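Local coordinates for putative uncharacterized protein PH0594 (Pyrococcus horikoshii, PDB 4HXF), which probably works as a serine peptidase of the acylaminoacyl type, with a beta-propeller joined to an alpha/beta-hydrolase domain and hexamer assembly governing which substrates are admitted, at residues 263-268 and 275-280; 218-223 and 230-235; 15-20 and 313-318. One frame throughout, in Å; residues are numbered along the deposited sequence.

Interaction 1: 263-268 and 275-280; sequences EVAQAK and YFTLFE. With MG (magnesium ion), chain D.
Glu-263 and Phe-279 close one end of a backbone ladder between the antiparallel segments, Lys-268 and Tyr-275 the other. At the first end Phe-279 N donates to Glu-263 O; at the second, Lys-268 and Tyr-275 exchange a reciprocal pair of bonds. Between them Ala-265 N reaches Thr-277 O at 2.8 Å, and Thr-277 N reaches Gln-266 O. The register slips by one residue here: Val-264 faces Leu-278, but Ala-267 faces Phe-276, and Ala-265 takes up the difference with a helical psi of -47°.

Two apolar contacts share one face of the sheet: Val-264 CG2 rests on Leu-278 CD2 at 3.9 Å, and Ala-267 CB meets Phe-276 CB at 3.8 Å. A separate one involves Phe-279, which sends CG away from its own carbonyl carbon (chi1 -68°); this brings the ring back beside the partner strand, CE1 lying 3.5 Å from Ala-265 CB in an oblique approach, with Glu-263 O at the ring edge. The side chain of Glu-263 runs beside this ring, in the same direction.

Water ties the strands at two further points. One molecule links Glu-263 N to Phe-279 O; another donates to Gln-266 OE1 and accepts from Thr-277 OG1 at 2.7 Å.

Finally there is the metal. The extended side chain of Glu-263 carries OE2 to magnesium at 2.1 Å, while OE1 takes a 2.6 Å hydrogen bond from one of the four metal-bound waters, so both carboxylate oxygens are engaged and its rotation is fixed. Asn-419 also bonds OE1, and Asp-244 supplies the sixth magnesium ligand. The arrangement is the first beta hairpin of a four-stranded antiparallel propeller blade, with a largely hydrated magnesium site where the chain enters it.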
loop_
_atom_site.group_PDB
_atom_site.type_symbol
_atom_site.label_atom_id
_atom_site.label_comp_id
_atom_site.label_asym_id
_atom_site.label_seq_id
_atom_site.Cartn_x
_atom_site.Cartn_y
_atom_site.Cartn_z
ATOM N N GLU A 263 -2.416 -49.016 27.148
ATOM C CA GLU A 263 -1.447 -48.037 26.651
ATOM C C GLU A 263 -1.589 -46.683 27.403
ATOM O O GLU A 263 -2.718 -46.175 27.596
ATOM C CB GLU A 263 -1.667 -47.828 25.195
ATOM C CG GLU A 263 -0.670 -46.790 24.623
ATOM C CD GLU A 263 -0.549 -46.855 23.113
ATOM O OE1 GLU A 263 -1.491 -46.550 22.385
ATOM O OE2 GLU A 263 0.589 -47.159 22.709
ATOM N N VAL A 264 -0.477 -46.056 27.730
ATOM C CA VAL A 264 -0.406 -44.687 28.279
ATOM C C VAL A 264 -0.603 -43.678 27.156
ATOM O O VAL A 264 0.012 -43.707 26.082
ATOM C CB VAL A 264 0.924 -44.419 29.073
ATOM C CG1 VAL A 264 1.005 -42.932 29.550
ATOM C CG2 VAL A 264 1.100 -45.388 30.262
ATOM N N ALA A 265 -1.538 -42.739 27.433
ATOM C CA ALA A 265 -1.808 -41.659 26.511
ATOM C C ALA A 265 -0.855 -40.473 26.792
ATOM O O ALA A 265 -0.280 -39.973 25.810
ATOM C CB ALA A 265 -3.296 -41.195 26.561
ATOM N N GLN A 266 -0.694 -40.075 28.059
ATOM C CA GLN A 266 0.104 -38.929 28.405
ATOM C C GLN A 266 0.612 -39.190 29.762
ATOM O O GLN A 266 -0.024 -39.868 30.534
ATOM C CB GLN A 266 -0.800 -37.670 28.357
ATOM C CG GLN A 266 -0.242 -36.357 28.780
ATOM C CD GLN A 266 -1.226 -35.171 28.533
ATOM O OE1 GLN A 266 -2.365 -35.371 28.005
ATOM N NE2 GLN A 266 -0.792 -33.929 28.916
ATOM N N ALA A 267 1.764 -38.632 30.137
ATOM C CA ALA A 267 2.254 -38.783 31.449
ATOM C C ALA A 267 3.251 -37.603 31.824
ATOM O O ALA A 267 3.949 -37.057 30.961
ATOM C CB ALA A 267 3.015 -40.169 31.644
ATOM N N LYS A 268 3.244 -37.288 33.092
ATOM C CA LYS A 268 4.125 -36.251 33.715
ATOM C C LYS A 268 4.626 -36.670 35.044
ATOM O O LYS A 268 3.943 -37.324 35.799
ATOM C CB LYS A 268 3.316 -34.869 33.787
ATOM C CG LYS A 268 2.861 -34.237 32.538
ATOM C CD LYS A 268 2.072 -32.863 32.637
ATOM C CE LYS A 268 1.601 -32.401 31.210
ATOM N NZ LYS A 268 1.188 -30.921 31.135
ATOM N N TYR A 275 1.754 -38.716 37.094
ATOM C CA TYR A 275 0.331 -38.622 36.711
ATOM C C TYR A 275 0.246 -39.062 35.268
ATOM O O TYR A 275 1.061 -38.670 34.463
ATOM C CB TYR A 275 -0.136 -37.147 36.799
ATOM C CG TYR A 275 -0.183 -36.683 38.260
ATOM C CD1 TYR A 275 0.912 -36.163 38.844
ATOM C CD2 TYR A 275 -1.298 -36.833 38.957
ATOM C CE1 TYR A 275 0.870 -35.756 40.176
ATOM C CE2 TYR A 275 -1.389 -36.385 40.297
ATOM C CZ TYR A 275 -0.283 -35.814 40.847
ATOM O OH TYR A 275 -0.280 -35.407 42.231
ATOM N N PHE A 276 -0.775 -39.863 34.954
ATOM C CA PHE A 276 -0.831 -40.410 33.623
ATOM C C PHE A 276 -2.267 -40.817 33.259
ATOM O O PHE A 276 -3.060 -41.113 34.122
ATOM C CB PHE A 276 0.118 -41.622 33.545
ATOM C CG PHE A 276 -0.292 -42.810 34.340
ATOM C CD1 PHE A 276 0.151 -42.929 35.654
ATOM C CD2 PHE A 276 -1.025 -43.834 33.776
ATOM C CE1 PHE A 276 -0.202 -44.028 36.377
ATOM C CE2 PHE A 276 -1.352 -44.944 34.528
ATOM C CZ PHE A 276 -0.940 -45.042 35.846
ATOM N N THR A 277 -2.528 -40.875 31.978
ATOM C CA THR A 277 -3.768 -41.338 31.476
ATOM C C THR A 277 -3.599 -42.612 30.680
ATOM O O THR A 277 -2.527 -42.850 30.095
ATOM C CB THR A 277 -4.412 -40.303 30.535
ATOM O OG1 THR A 277 -3.437 -39.752 29.617
ATOM C CG2 THR A 277 -4.950 -39.097 31.447
ATOM N N LEU A 278 -4.628 -43.434 30.648
ATOM C CA LEU A 278 -4.667 -44.687 29.873
ATOM C C LEU A 278 -5.831 -44.769 29.014
ATOM O O LEU A 278 -6.937 -44.280 29.358
ATOM C CB LEU A 278 -4.824 -45.905 30.833
ATOM C CG LEU A 278 -3.809 -46.207 31.927
ATOM C CD1 LEU A 278 -4.182 -47.383 32.880
ATOM C CD2 LEU A 278 -2.464 -46.514 31.200
ATOM N N PHE A 279 -5.640 -45.431 27.882
ATOM C CA PHE A 279 -6.719 -45.735 26.934
ATOM C C PHE A 279 -7.396 -47.010 27.432
ATOM O O PHE A 279 -6.790 -48.104 27.549
ATOM C CB PHE A 279 -6.207 -45.980 25.540
ATOM C CG PHE A 279 -5.632 -44.824 24.838
ATOM C CD1 PHE A 279 -4.263 -44.664 24.828
ATOM C CD2 PHE A 279 -6.404 -43.966 24.061
ATOM C CE1 PHE A 279 -3.622 -43.691 24.128
ATOM C CE2 PHE A 279 -5.759 -42.925 23.381
ATOM C CZ PHE A 279 -4.359 -42.769 23.453
ATOM N N GLU A 280 -8.670 -46.908 27.787
ATOM C CA GLU A 280 -9.391 -48.017 28.406
ATOM C C GLU A 280 -10.856 -48.114 27.874
ATOM O O GLU A 280 -11.716 -47.348 28.325
ATOM C CB GLU A 280 -9.475 -47.883 29.916
ATOM C CG GLU A 280 -8.153 -47.945 30.661
ATOM C CD GLU A 280 -8.311 -47.908 32.147
ATOM O OE1 GLU A 280 -8.425 -46.865 32.711
ATOM O OE2 GLU A 280 -8.358 -48.977 32.729
HETATM MG MG MG D . 1.545 -46.139 21.117
HETATM O O HOH W 1 -4.906 -49.460 25.936
HETATM O O HOH W 2 -0.291 -45.949 20.179
HETATM O O HOH W 3 -4.385 -37.587 28.251
HETATM O O HOH W 4 1.870 -47.953 20.174
HETATM O O HOH W 5 2.561 -45.238 19.433
HETATM O O HOH W 6 1.209 -44.211 22.075
#

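Interaction 2: 218-223 and 230-235; sequences SFYAID and LLYGKP
Phe-219 holds CG between its backbone N and carbonyl carbon (chi1 44°), which turns the ring toward Leu-231; the leucine, with CG anti to its carbonyl carbon, lays CD1 over one ring face. This CH-pi contact puts Leu-231 CD1 3.8 Å from the centroid of the Phe-219 ring, and Pro-235 CG touches the same ring at CE1. On the face of the sheet opposite Leu-231, Tyr-220 and Tyr-232 use different first torsions, 61° and anti to the backbone N, yet end side by side and pointing the same way. Their rings meet obliquely at 65°, and Tyr-220 CE1 comes to 3.9 Å from Tyr-232 CD2. Ile-222 fills the next place, pressing CG2 on Tyr-232 CB and CD1 on Leu-230 CD2, each at 3.6 Å.

The backbones of Tyr-220 and Tyr-232 exchange N-H...O bonds in both directions, a hydrogen-bonded antiparallel pair. Further along lies a classic beta bulge, in which Ile-222 and Asp-223 both face Leu-230: Ile-222 N binds Leu-230 O firmly at 2.9 Å, whereas Asp-223 N makes a weak bond to it at 3.4 Å. At the opposite end the chain turns a corner at Gly-233. A beta carbon there would run into Ser-218 O and into Phe-219 CA, so the close approach of the two backbones depends on its absence.

Strand 245-249 continues the sheet beyond 229-232, binding Leu-231 and Gly-233 through the backbone. The Phe-219 ring also meets Phe-214 edge-to-face and touches the ring of Tyr-247. Strand 182-188 approaches Tyr-220 and Ala-221, while strand 264-270 of the following blade packs on Ile-222 and Leu-230, and Arg-270 forms a salt bridge with Asp-223.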
loop_
_atom_site.group_PDB
_atom_site.type_symbol
_atom_site.label_atom_id
_atom_site.label_comp_id
_atom_site.label_asym_id
_atom_site.label_seq_id
_atom_site.Cartn_x
_atom_site.Cartn_y
_atom_site.Cartn_z
ATOM N N SER A 218 13.370 -48.366 22.625
ATOM C CA SER A 218 12.077 -48.045 21.987
ATOM C C SER A 218 11.329 -47.133 22.935
ATOM O O SER A 218 10.089 -47.147 22.969
ATOM C CB SER A 218 11.279 -49.359 21.722
ATOM O OG SER A 218 11.915 -50.107 20.700
ATOM N N PHE A 219 12.050 -46.273 23.683
ATOM C CA PHE A 219 11.441 -45.191 24.442
ATOM C C PHE A 219 12.194 -43.914 24.245
ATOM O O PHE A 219 13.330 -43.940 23.748
ATOM C CB PHE A 219 11.262 -45.494 25.917
ATOM C CG PHE A 219 12.416 -46.166 26.655
ATOM C CD1 PHE A 219 12.107 -47.173 27.599
ATOM C CD2 PHE A 219 13.687 -45.668 26.645
ATOM C CE1 PHE A 219 13.143 -47.720 28.391
ATOM C CE2 PHE A 219 14.747 -46.250 27.399
ATOM C CZ PHE A 219 14.448 -47.254 28.255
ATOM N N TYR A 220 11.534 -42.791 24.514
ATOM C CA TYR A 220 12.199 -41.484 24.491
ATOM C C TYR A 220 11.847 -40.750 25.763
ATOM O O TYR A 220 10.918 -41.126 26.495
ATOM C CB TYR A 220 11.845 -40.715 23.172
ATOM C CG TYR A 220 10.369 -40.431 23.021
ATOM C CD1 TYR A 220 9.515 -41.377 22.447
ATOM C CD2 TYR A 220 9.832 -39.196 23.333
ATOM C CE1 TYR A 220 8.178 -41.136 22.190
ATOM C CE2 TYR A 220 8.439 -38.971 23.135
ATOM C CZ TYR A 220 7.644 -39.962 22.626
ATOM O OH TYR A 220 6.270 -39.787 22.382
ATOM N N ALA A 221 12.578 -39.681 26.074
ATOM C CA ALA A 221 12.381 -38.964 27.359
ATOM C C ALA A 221 11.209 -37.946 27.170
ATOM O O ALA A 221 11.111 -37.206 26.153
ATOM C CB ALA A 221 13.688 -38.261 27.782
ATOM N N ILE A 222 10.285 -37.953 28.087
ATOM C CA ILE A 222 9.132 -37.076 28.068
ATOM C C ILE A 222 9.087 -36.065 29.219
ATOM O O ILE A 222 8.403 -35.020 29.037
ATOM C CB ILE A 222 7.801 -37.883 27.973
ATOM C CG1 ILE A 222 7.573 -38.852 29.085
ATOM C CG2 ILE A 222 7.706 -38.506 26.530
ATOM C CD1 ILE A 222 6.141 -39.329 29.299
ATOM N N ASP A 223 9.738 -36.347 30.359
ATOM C CA ASP A 223 9.683 -35.453 31.498
ATOM C C ASP A 223 10.801 -35.734 32.469
ATOM O O ASP A 223 11.492 -36.723 32.324
ATOM C CB ASP A 223 8.260 -35.566 32.136
ATOM C CG ASP A 223 7.828 -34.289 32.930
ATOM O OD1 ASP A 223 8.552 -33.267 32.869
ATOM O OD2 ASP A 223 6.799 -34.398 33.607
ATOM N N LEU A 230 11.485 -39.395 33.107
ATOM C CA LEU A 230 10.348 -40.205 32.684
ATOM C C LEU A 230 10.447 -40.535 31.210
ATOM O O LEU A 230 10.634 -39.655 30.358
ATOM C CB LEU A 230 9.074 -39.369 32.957
ATOM C CG LEU A 230 7.732 -40.102 32.862
ATOM C CD1 LEU A 230 7.497 -41.267 33.873
ATOM C CD2 LEU A 230 6.551 -39.064 32.894
ATOM N N LEU A 231 10.348 -41.816 30.929
ATOM C CA LEU A 231 10.540 -42.385 29.620
ATOM C C LEU A 231 9.206 -42.975 29.132
ATOM O O LEU A 231 8.464 -43.579 29.945
ATOM C CB LEU A 231 11.634 -43.486 29.677
ATOM C CG LEU A 231 13.066 -43.056 30.110
ATOM C CD1 LEU A 231 13.932 -44.328 30.390
ATOM C CD2 LEU A 231 13.712 -42.166 29.030
ATOM N N TYR A 232 9.007 -42.862 27.848
ATOM C CA TYR A 232 7.752 -43.276 27.199
ATOM C C TYR A 232 7.997 -44.204 26.089
ATOM O O TYR A 232 8.700 -43.833 25.128
ATOM C CB TYR A 232 7.021 -42.025 26.674
ATOM C CG TYR A 232 5.649 -42.352 26.092
ATOM C CD1 TYR A 232 4.481 -42.428 26.895
ATOM C CD2 TYR A 232 5.519 -42.518 24.730
ATOM C CE1 TYR A 232 3.247 -42.737 26.331
ATOM C CE2 TYR A 232 4.311 -42.769 24.151
ATOM C CZ TYR A 232 3.165 -42.888 24.966
ATOM O OH TYR A 232 1.919 -43.132 24.363
ATOM N N GLY A 233 7.443 -45.455 26.206
ATOM C CA GLY A 233 7.582 -46.425 25.163
ATOM C C GLY A 233 7.804 -47.772 25.799
ATOM O O GLY A 233 7.075 -48.141 26.672
ATOM N N LYS A 234 8.789 -48.496 25.282
ATOM C CA LYS A 234 9.252 -49.786 25.854
ATOM C C LYS A 234 10.765 -49.849 25.743
ATOM O O LYS A 234 11.346 -49.176 24.875
ATOM C CB LYS A 234 8.662 -50.969 25.127
ATOM C CG LYS A 234 7.131 -51.036 25.104
ATOM C CD LYS A 234 6.532 -51.423 26.397
ATOM C CE LYS A 234 6.948 -52.816 26.854
ATOM N NZ LYS A 234 6.251 -53.846 26.080
ATOM N N PRO A 235 11.448 -50.758 26.543
ATOM C CA PRO A 235 12.897 -50.864 26.242
ATOM C C PRO A 235 13.131 -51.339 24.827
ATOM O O PRO A 235 14.072 -50.876 24.156
ATOM C CB PRO A 235 13.423 -51.948 27.270
ATOM C CG PRO A 235 12.602 -51.641 28.494
ATOM C CD PRO A 235 11.190 -51.280 27.912
#

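Interaction 3: 15-20 and 313-318; sequences AYLSDP and IYLKET
Leu-315 reaches across to strand 16-20 with both of its methyls. Its CG stands anti to the carbonyl carbon (chi1 -75°) and the chain is extended from there, which turns CD2 onto the Leu-17 side chain and CD1 onto the backbone from Leu-17 to Ser-18 and onto Pro-20 CD. CD2 lies 3.8 Å from Leu-17 CB, CD1 3.5 Å from Leu-17 O and 3.6 Å from Ser-18 CA. Cutting Leu-315 back to an alanine would remove both methyls and would probably open a gap between Leu-17 and Pro-20, leaving each without its shared partner.

Ile-313 supplies the second point of support. Its CG1 sits between the backbone N and the carbonyl carbon, and chi2, at 107°, is off the usual staggered positions; this uncommon conformation brings CD1 to 3.6 Å from Pro-20 CB. The proline ring thus rests on both residues, with CB on the isoleucine and CD on the leucine.

The two strands belong to the first and last blades of the propeller, and their short-segment axes come no closer than 7.7 Å, a face-to-face spacing. Leu-325 of the last blade adds to the apolar layer under Pro-20. With aliphatic carbon meeting mainly aliphatic carbon and no polar pair crossing, this part of the seam where the propeller ring closes relies on shape and hydrophobic burial.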
loop_
_atom_site.group_PDB
_atom_site.type_symbol
_atom_site.label_atom_id
_atom_site.label_comp_id
_atom_site.label_asym_id
_atom_site.label_seq_id
_atom_site.Cartn_x
_atom_site.Cartn_y
_atom_site.Cartn_z
ATOM N N ALA A 15 -16.576 -23.156 22.675
ATOM C CA ALA A 15 -15.249 -22.750 23.191
ATOM C C ALA A 15 -14.420 -23.950 23.277
ATOM O O ALA A 15 -14.883 -24.936 23.866
ATOM C CB ALA A 15 -15.396 -22.074 24.608
ATOM N N TYR A 16 -13.156 -23.891 22.759
ATOM C CA TYR A 16 -12.313 -25.050 22.721
ATOM C C TYR A 16 -11.110 -24.771 23.673
ATOM O O TYR A 16 -10.371 -23.811 23.506
ATOM C CB TYR A 16 -11.830 -25.366 21.382
ATOM C CG TYR A 16 -12.916 -25.687 20.432
ATOM C CD1 TYR A 16 -13.464 -24.739 19.583
ATOM C CD2 TYR A 16 -13.453 -26.985 20.387
ATOM C CE1 TYR A 16 -14.513 -25.099 18.760
ATOM C CE2 TYR A 16 -14.526 -27.268 19.548
ATOM C CZ TYR A 16 -15.039 -26.343 18.751
ATOM O OH TYR A 16 -16.102 -26.694 17.898
ATOM N N LEU A 17 -10.969 -25.616 24.657
ATOM C CA LEU A 17 -9.912 -25.457 25.637
ATOM C C LEU A 17 -8.766 -26.451 25.406
ATOM O O LEU A 17 -8.985 -27.660 25.090
ATOM C CB LEU A 17 -10.392 -25.672 27.064
ATOM C CG LEU A 17 -11.574 -24.857 27.596
ATOM C CD1 LEU A 17 -11.802 -25.177 29.062
ATOM C CD2 LEU A 17 -11.387 -23.365 27.257
ATOM N N SER A 18 -7.559 -25.972 25.667
ATOM C CA SER A 18 -6.361 -26.836 25.514
ATOM C C SER A 18 -5.198 -26.383 26.388
ATOM O O SER A 18 -5.209 -25.284 26.983
ATOM C CB SER A 18 -5.878 -26.824 24.080
ATOM O OG SER A 18 -5.431 -25.525 23.680
ATOM N N ASP A 19 -4.204 -27.270 26.526
ATOM C CA ASP A 19 -2.849 -26.910 27.082
ATOM C C ASP A 19 -2.958 -26.407 28.548
ATOM O O ASP A 19 -2.481 -25.325 28.859
ATOM C CB ASP A 19 -2.065 -25.996 26.182
ATOM C CG ASP A 19 -0.484 -26.049 26.410
ATOM O OD1 ASP A 19 -0.120 -26.897 27.260
ATOM O OD2 ASP A 19 0.129 -25.239 25.678
ATOM N N PRO A 20 -3.589 -27.157 29.448
ATOM C CA PRO A 20 -3.655 -26.800 30.841
ATOM C C PRO A 20 -2.245 -26.824 31.500
ATOM O O PRO A 20 -1.518 -27.785 31.352
ATOM C CB PRO A 20 -4.578 -27.835 31.425
ATOM C CG PRO A 20 -4.324 -29.025 30.602
ATOM C CD PRO A 20 -4.149 -28.525 29.234
ATOM N N ILE A 313 -4.956 -30.407 37.969
ATOM C CA ILE A 313 -6.054 -29.942 37.096
ATOM C C ILE A 313 -6.042 -30.748 35.815
ATOM O O ILE A 313 -4.969 -31.246 35.381
ATOM C CB ILE A 313 -5.944 -28.459 36.854
ATOM C CG1 ILE A 313 -4.590 -28.035 36.366
ATOM C CG2 ILE A 313 -6.313 -27.678 38.128
ATOM C CD1 ILE A 313 -4.418 -27.630 34.978
ATOM N N TYR A 314 -7.222 -30.845 35.212
ATOM C CA TYR A 314 -7.332 -31.597 33.971
ATOM C C TYR A 314 -8.517 -31.162 33.160
ATOM O O TYR A 314 -9.507 -30.658 33.639
ATOM C CB TYR A 314 -7.397 -33.106 34.309
ATOM C CG TYR A 314 -8.447 -33.562 35.272
ATOM C CD1 TYR A 314 -8.156 -33.638 36.640
ATOM C CD2 TYR A 314 -9.727 -33.954 34.850
ATOM C CE1 TYR A 314 -9.083 -34.059 37.542
ATOM C CE2 TYR A 314 -10.695 -34.413 35.761
ATOM C CZ TYR A 314 -10.331 -34.512 37.113
ATOM O OH TYR A 314 -11.239 -34.950 38.004
ATOM N N LEU A 315 -8.398 -31.438 31.879
ATOM C CA LEU A 315 -9.504 -31.165 30.930
ATOM C C LEU A 315 -10.222 -32.493 30.660
ATOM O O LEU A 315 -9.563 -33.475 30.291
ATOM C CB LEU A 315 -8.916 -30.676 29.607
ATOM C CG LEU A 315 -8.357 -29.279 29.460
ATOM C CD1 LEU A 315 -7.720 -28.957 28.135
ATOM C CD2 LEU A 315 -9.479 -28.218 29.765
ATOM N N LYS A 316 -11.554 -32.513 30.823
ATOM C CA LYS A 316 -12.367 -33.709 30.632
ATOM C C LYS A 316 -13.381 -33.385 29.503
ATOM O O LYS A 316 -14.091 -32.344 29.581
ATOM C CB LYS A 316 -13.069 -34.088 31.889
ATOM C CG LYS A 316 -14.019 -35.337 31.677
ATOM C CD LYS A 316 -15.234 -35.358 32.559
ATOM C CE LYS A 316 -14.924 -35.335 34.039
ATOM N NZ LYS A 316 -16.160 -35.521 34.878
ATOM N N GLU A 317 -13.374 -34.206 28.453
ATOM C CA GLU A 317 -14.373 -34.175 27.416
ATOM C C GLU A 317 -15.277 -35.406 27.585
ATOM O O GLU A 317 -14.825 -36.423 28.076
ATOM C CB GLU A 317 -13.637 -34.182 26.096
ATOM C CG GLU A 317 -14.409 -34.208 24.858
ATOM C CD GLU A 317 -13.581 -33.801 23.692
ATOM O OE1 GLU A 317 -13.698 -34.467 22.686
ATOM O OE2 GLU A 317 -12.807 -32.808 23.736
ATOM N N THR A 318 -16.517 -35.345 27.090
ATOM C CA THR A 318 -17.461 -36.446 27.111
ATOM C C THR A 318 -18.109 -36.577 25.709
ATOM O O THR A 318 -17.786 -35.804 24.816
ATOM C CB THR A 318 -18.559 -36.242 28.164
ATOM O OG1 THR A 318 -19.374 -35.132 27.705
ATOM C CG2 THR A 318 -17.906 -35.922 29.554
#

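In the fold
Interactions 1 and 2 are each the opening hairpin of a propeller blade, in consecutive blades, whereas interaction 3 packs the first blade on the last and spans almost the whole propeller sequence. The hairpins therefore rest on backbone ladders, and 263-268 with 275-280 adds metal and water; 15-20 with 313-318 is held by side-chain packing, almost all of it aliphatic. All three are partly buried, interaction 2 lying farthest out, its centre about 19 Å from that of the chain. Interactions 1 and 2 touch directly: Tyr-232 OH approaches Val-264 O at 2.6 Å, a probable hydrogen bond, and Ile-222 CD1 packs on Ala-267 O. Interaction 3 barely meets the first and does not touch the second.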